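Local coordinates for protein AvmM (Streptomyces sp. NBRC 109436, PDB 7FE6) that catalyses macrocyclization through dehydration and Michael-type addition in the biosynthesis of alchivemycin A, at residues 93-98 / 110-115; 63-68 / 100-105. All coordinates share one frame; numbering follows the deposited sequence.

Contact 1 of 2, residues 93-98 / 110-115; sequences PAKCWD and ACQLSG
Gln112 N donates to Lys95 O at 2.9 Å, and the reciprocal bond runs from Trp97 N to Ala110 O at 2.8 Å. The first is nearly collinear with the carbonyl (C=O...N 169°); in the second the donor is tilted 22° from the carbonyl plane. The two bonds flank Cys96 and Cys111, whose CA atoms lie 4.4 Å apart, and define a single antiparallel bridge with these cysteines as a non-hydrogen-bonded pair. Their SG atoms approach to 3.5 Å, an apolar contact too long for a disulfide. Strand 107-113 is the outermost of its sheet within this chain and pairs on its other side with strand 57-66, so loop 93-98 takes up edge groups of a mixed sheet. Gln112 O accepts from Gln91 NE2, which also bonds Lys95 O weakly. Gln112 CG is anti to its own N (chi1 -170°), and the extended chain carries the amide past Lys95. Gln112 OE1 accepts from Ser114 OG at 2.7 Å while NE2 bonds Gly173 O. The Lys95 side chain meets Gln112 through its CB, while NZ forms a salt bridge with Asp92. Ala110 CB packs on Trp97 CB at 3.7 Å and meets the indole at its edge.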
loop_
_atom_site.group_PDB
_atom_site.type_symbol
_atom_site.label_atom_id
_atom_site.label_comp_id
_atom_site.label_asym_id
_atom_site.label_seq_id
_atom_site.Cartn_x
_atom_site.Cartn_y
_atom_site.Cartn_z
ATOM N N PRO A 93 26.658 -6.771 -6.241
ATOM C CA PRO A 93 26.244 -7.579 -7.407
ATOM C C PRO A 93 26.425 -9.068 -7.174
ATOM O O PRO A 93 25.664 -9.875 -7.728
ATOM C CB PRO A 93 27.150 -7.072 -8.541
ATOM C CG PRO A 93 27.683 -5.761 -8.074
ATOM C CD PRO A 93 27.747 -5.834 -6.570
ATOM N N ALA A 94 27.443 -9.449 -6.391
ATOM C CA ALA A 94 27.669 -10.841 -6.018
ATOM C C ALA A 94 26.603 -11.387 -5.071
ATOM O O ALA A 94 26.445 -12.609 -4.984
ATOM C CB ALA A 94 29.046 -10.991 -5.375
ATOM N N LYS A 95 25.870 -10.528 -4.370
ATOM C CA LYS A 95 24.717 -10.970 -3.581
ATOM C C LYS A 95 23.434 -10.768 -4.374
ATOM O O LYS A 95 22.446 -10.196 -3.909
ATOM C CB LYS A 95 24.648 -10.253 -2.232
ATOM C CG LYS A 95 25.793 -10.521 -1.266
ATOM C CD LYS A 95 25.478 -9.985 0.145
ATOM C CE LYS A 95 26.718 -9.876 1.031
ATOM N NZ LYS A 95 27.735 -8.910 0.516
ATOM N N CYS A 96 23.478 -11.240 -5.615
ATOM C CA CYS A 96 22.326 -11.272 -6.497
ATOM C C CYS A 96 22.199 -12.678 -7.053
ATOM O O CYS A 96 23.169 -13.442 -7.082
ATOM C CB CYS A 96 22.434 -10.284 -7.664
ATOM S SG CYS A 96 22.505 -8.545 -7.193
ATOM N N TRP A 97 20.967 -13.037 -7.395
ATOM C CA TRP A 97 20.732 -14.236 -8.171
ATOM C C TRP A 97 21.074 -13.955 -9.631
ATOM O O TRP A 97 21.090 -12.807 -10.080
ATOM C CB TRP A 97 19.281 -14.687 -8.003
ATOM C CG TRP A 97 19.037 -16.120 -8.299
ATOM C CD1 TRP A 97 19.968 -17.085 -8.517
ATOM C CD2 TRP A 97 17.761 -16.762 -8.403
ATOM N NE1 TRP A 97 19.357 -18.293 -8.762
ATOM C CE2 TRP A 97 18.001 -18.122 -8.697
ATOM C CE3 TRP A 97 16.437 -16.318 -8.289
ATOM C CZ2 TRP A 97 16.967 -19.044 -8.869
ATOM C CZ3 TRP A 97 15.413 -17.235 -8.460
ATOM C CH2 TRP A 97 15.685 -18.586 -8.746
ATOM N N ASP A 98 21.398 -15.015 -10.360
ATOM C CA ASP A 98 21.626 -14.893 -11.789
ATOM C C ASP A 98 20.315 -14.573 -12.504
ATOM O O ASP A 98 19.237 -14.944 -12.022
ATOM C CB ASP A 98 22.224 -16.172 -12.362
ATOM C CG ASP A 98 23.694 -16.295 -12.072
ATOM O OD1 ASP A 98 24.335 -15.257 -11.821
ATOM O OD2 ASP A 98 24.223 -17.416 -12.146
ATOM N N ALA A 110 17.162 -10.807 -9.184
ATOM C CA ALA A 110 16.898 -10.882 -7.753
ATOM C C ALA A 110 18.108 -10.382 -6.968
ATOM O O ALA A 110 19.227 -10.859 -7.170
ATOM C CB ALA A 110 16.538 -12.311 -7.345
ATOM N N CYS A 111 17.876 -9.410 -6.085
ATOM C CA CYS A 111 18.933 -8.742 -5.334
ATOM C C CYS A 111 18.726 -8.875 -3.833
ATOM O O CYS A 111 17.627 -8.632 -3.320
ATOM C CB CYS A 111 19.008 -7.262 -5.698
ATOM S SG CYS A 111 19.317 -7.001 -7.405
ATOM N N GLN A 112 19.801 -9.198 -3.129
ATOM C CA GLN A 112 19.764 -9.280 -1.680
ATOM C C GLN A 112 20.037 -7.908 -1.067
ATOM O O GLN A 112 21.059 -7.281 -1.352
ATOM C CB GLN A 112 20.773 -10.316 -1.181
ATOM C CG GLN A 112 20.640 -10.636 0.297
ATOM C CD GLN A 112 21.646 -11.684 0.778
ATOM O OE1 GLN A 112 21.973 -11.743 1.964
ATOM N NE2 GLN A 112 22.097 -12.543 -0.132
ATOM N N LEU A 113 19.126 -7.469 -0.200
ATOM C CA LEU A 113 19.251 -6.231 0.571
ATOM C C LEU A 113 19.210 -6.531 2.071
ATOM O O LEU A 113 18.424 -5.912 2.803
ATOM C CB LEU A 113 18.114 -5.257 0.208
ATOM C CG LEU A 113 18.247 -4.414 -1.066
ATOM C CD1 LEU A 113 18.234 -5.290 -2.323
ATOM C CD2 LEU A 113 17.112 -3.405 -1.126
ATOM N N SER A 114 20.093 -7.426 2.549
ATOM C CA SER A 114 20.059 -7.886 3.928
ATOM C C SER A 114 21.055 -7.082 4.755
ATOM O O SER A 114 21.792 -6.234 4.245
ATOM C CB SER A 114 20.407 -9.375 4.034
ATOM O OG SER A 114 21.780 -9.642 3.682
ATOM N N GLY A 115 21.063 -7.342 6.056
ATOM C CA GLY A 115 22.066 -6.775 6.923
ATOM C C GLY A 115 21.498 -6.229 8.214
ATOM O O GLY A 115 20.281 -6.073 8.371
#

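Contact 2 of 2, residues 63-68 / 100-105; sequences VIWFSD and QFPAEG
Trp65 and Gly105 bury the most surface here, the indole of the former presenting its NE1 edge to the carbonyl of the latter. Gly105 closes a type I beta turn that begins at Pro102, part of the long connection leading into strand 107-113; Trp65 lies near the end of strand 57-66, the antiparallel neighbour of that strand in the mixed sheet. Because CG of Trp65 is anti to the backbone N (chi1 172°), the ring extends from the strand to the turn. Gly105 O lies near the plane of the Trp65 ring, 3.5 Å from Trp65 NE1, an approach short of an assigned hydrogen bond. CB of Pro102 points toward the segment 63-68, and Pro102 CG lies 3.9 Å from Trp65 NE1, the two side chains lying askew.

One face of the indole is covered from its own segment by Ser67 N, 4.0 Å above the plane of the Trp65 ring and over its centre. His152 meets the indole with its ring nearly perpendicular, and His152 O accepts from Ser67 OG. Ser67 is the third contributor, mainly through its backbone, with its CA 5.7 Å from that of Gly105. A second subunit bridges the two segments: its Arg85 NH1 is hydrogen-bonded to both Ser67 O and Glu104 O, and Ile120 of the same subunit packs on Trp65, Ser67 and Glu104. Gly105 has a positive phi (104°), a backbone shape that glycine takes readily. The turn itself is closed by a bond from Gly105 N to Pro102 O, 3.1 Å long.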
loop_
_atom_site.group_PDB
_atom_site.type_symbol
_atom_site.label_atom_id
_atom_site.label_comp_id
_atom_site.label_asym_id
_atom_site.label_seq_id
_atom_site.Cartn_x
_atom_site.Cartn_y
_atom_site.Cartn_z
ATOM N N VAL A 63 13.317 -7.928 -6.208
ATOM C CA VAL A 63 13.396 -8.473 -7.559
ATOM C C VAL A 63 12.958 -7.417 -8.556
ATOM O O VAL A 63 11.889 -6.822 -8.407
ATOM C CB VAL A 63 12.551 -9.743 -7.715
ATOM C CG1 VAL A 63 12.725 -10.301 -9.099
ATOM C CG2 VAL A 63 12.971 -10.762 -6.688
ATOM N N ILE A 64 13.792 -7.162 -9.558
ATOM C CA ILE A 64 13.436 -6.259 -10.644
ATOM C C ILE A 64 13.154 -7.105 -11.872
ATOM O O ILE A 64 13.952 -7.979 -12.217
ATOM C CB ILE A 64 14.530 -5.218 -10.911
ATOM C CG1 ILE A 64 14.814 -4.434 -9.621
ATOM C CG2 ILE A 64 14.077 -4.300 -12.051
ATOM C CD1 ILE A 64 15.841 -3.334 -9.780
ATOM N N TRP A 65 12.007 -6.876 -12.500
ATOM C CA TRP A 65 11.483 -7.726 -13.561
ATOM C C TRP A 65 11.029 -6.863 -14.727
ATOM O O TRP A 65 10.308 -5.879 -14.531
ATOM C CB TRP A 65 10.320 -8.583 -13.051
ATOM C CG TRP A 65 9.578 -9.377 -14.125
ATOM C CD1 TRP A 65 10.092 -10.362 -14.927
ATOM C CD2 TRP A 65 8.172 -9.295 -14.447
ATOM N NE1 TRP A 65 9.100 -10.874 -15.748
ATOM C CE2 TRP A 65 7.917 -10.241 -15.468
ATOM C CE3 TRP A 65 7.113 -8.504 -13.983
ATOM C CZ2 TRP A 65 6.655 -10.417 -16.027
ATOM C CZ3 TRP A 65 5.859 -8.682 -14.538
ATOM C CH2 TRP A 65 5.642 -9.631 -15.550
ATOM N N PHE A 66 11.462 -7.219 -15.929
ATOM C CA PHE A 66 10.939 -6.633 -17.161
ATOM C C PHE A 66 10.131 -7.697 -17.888
ATOM O O PHE A 66 10.655 -8.767 -18.202
ATOM C CB PHE A 66 12.058 -6.110 -18.066
ATOM C CG PHE A 66 12.747 -4.862 -17.554
ATOM C CD1 PHE A 66 12.342 -4.248 -16.382
ATOM C CD2 PHE A 66 13.804 -4.298 -18.267
ATOM C CE1 PHE A 66 12.981 -3.100 -15.922
ATOM C CE2 PHE A 66 14.442 -3.147 -17.810
ATOM C CZ PHE A 66 14.030 -2.549 -16.631
ATOM N N SER A 67 8.866 -7.400 -18.158
ATOM C CA SER A 67 8.010 -8.366 -18.824
ATOM C C SER A 67 8.189 -8.368 -20.337
ATOM O O SER A 67 7.726 -9.308 -20.997
ATOM C CB SER A 67 6.550 -8.073 -18.511
ATOM O OG SER A 67 6.140 -6.946 -19.246
ATOM N N ASP A 68 8.820 -7.330 -20.902
ATOM C CA ASP A 68 8.796 -7.083 -22.340
ATOM C C ASP A 68 10.186 -7.019 -22.954
ATOM O O ASP A 68 10.345 -6.486 -24.056
ATOM C CB ASP A 68 8.019 -5.799 -22.638
ATOM C CG ASP A 68 8.550 -4.594 -21.875
ATOM O OD1 ASP A 68 9.344 -4.781 -20.929
ATOM O OD2 ASP A 68 8.148 -3.456 -22.207
ATOM N N GLN A 100 16.935 -14.526 -14.377
ATOM C CA GLN A 100 15.900 -15.541 -14.512
ATOM C C GLN A 100 14.973 -15.132 -15.645
ATOM O O GLN A 100 14.688 -13.947 -15.825
ATOM C CB GLN A 100 15.110 -15.717 -13.214
ATOM C CG GLN A 100 15.946 -16.116 -12.010
ATOM C CD GLN A 100 16.582 -17.476 -12.173
ATOM O OE1 GLN A 100 15.885 -18.466 -12.422
ATOM N NE2 GLN A 100 17.913 -17.534 -12.062
ATOM N N PHE A 101 14.530 -16.104 -16.433
ATOM C CA PHE A 101 13.781 -15.828 -17.654
ATOM C C PHE A 101 12.476 -16.596 -17.554
ATOM O O PHE A 101 12.399 -17.764 -17.968
ATOM C CB PHE A 101 14.578 -16.225 -18.893
ATOM C CG PHE A 101 15.904 -15.514 -19.020
ATOM C CD1 PHE A 101 17.043 -16.022 -18.401
ATOM C CD2 PHE A 101 16.016 -14.341 -19.747
ATOM C CE1 PHE A 101 18.272 -15.372 -18.516
ATOM C CE2 PHE A 101 17.234 -13.681 -19.862
ATOM C CZ PHE A 101 18.364 -14.198 -19.250
ATOM N N PRO A 102 11.424 -15.966 -17.019
ATOM C CA PRO A 102 10.139 -16.650 -16.879
ATOM C C PRO A 102 9.595 -17.074 -18.230
ATOM O O PRO A 102 9.905 -16.477 -19.263
ATOM C CB PRO A 102 9.245 -15.593 -16.223
ATOM C CG PRO A 102 10.195 -14.641 -15.573
ATOM C CD PRO A 102 11.383 -14.604 -16.460
ATOM N N ALA A 103 8.822 -18.163 -18.218
ATOM C CA ALA A 103 8.200 -18.624 -19.452
ATOM C C ALA A 103 7.189 -17.607 -19.969
ATOM O O ALA A 103 6.975 -17.505 -21.185
ATOM C CB ALA A 103 7.538 -19.982 -19.232
ATOM N N GLU A 104 6.596 -16.817 -19.070
ATOM C CA GLU A 104 5.653 -15.768 -19.441
ATOM C C GLU A 104 6.346 -14.522 -19.981
ATOM O O GLU A 104 5.694 -13.479 -20.117
ATOM C CB GLU A 104 4.720 -15.441 -18.265
ATOM C CG GLU A 104 5.376 -14.871 -17.025
ATOM C CD GLU A 104 5.770 -15.964 -16.038
ATOM O OE1 GLU A 104 5.782 -17.144 -16.441
ATOM O OE2 GLU A 104 6.040 -15.656 -14.856
ATOM N N GLY A 105 7.655 -14.606 -20.207
ATOM C CA GLY A 105 8.472 -13.631 -20.903
ATOM C C GLY A 105 9.317 -12.783 -19.968
ATOM O O GLY A 105 9.088 -12.710 -18.757
#

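Both contacts fasten the connection between strands 89-90 and 107-113 to the same mixed sheet: contact 1 on strand 107-113 itself, contact 2 on its neighbour 57-66. Their centres are about 17 Å apart, yet they touch where Ala110 CB meets Val63 CG2 at 3.9 Å. Contact 1 is nearer the centre of the chain, about 9 Å against about 15 Å between centres, and buries 293 Å² against 157 Å², but both are only partly buried. Contact 1 is joined by direct backbone hydrogen bonds and is untouched by another chain of the assembly. Contact 2 relies on indole packing, with Arg85 of a second subunit supplying the polar link.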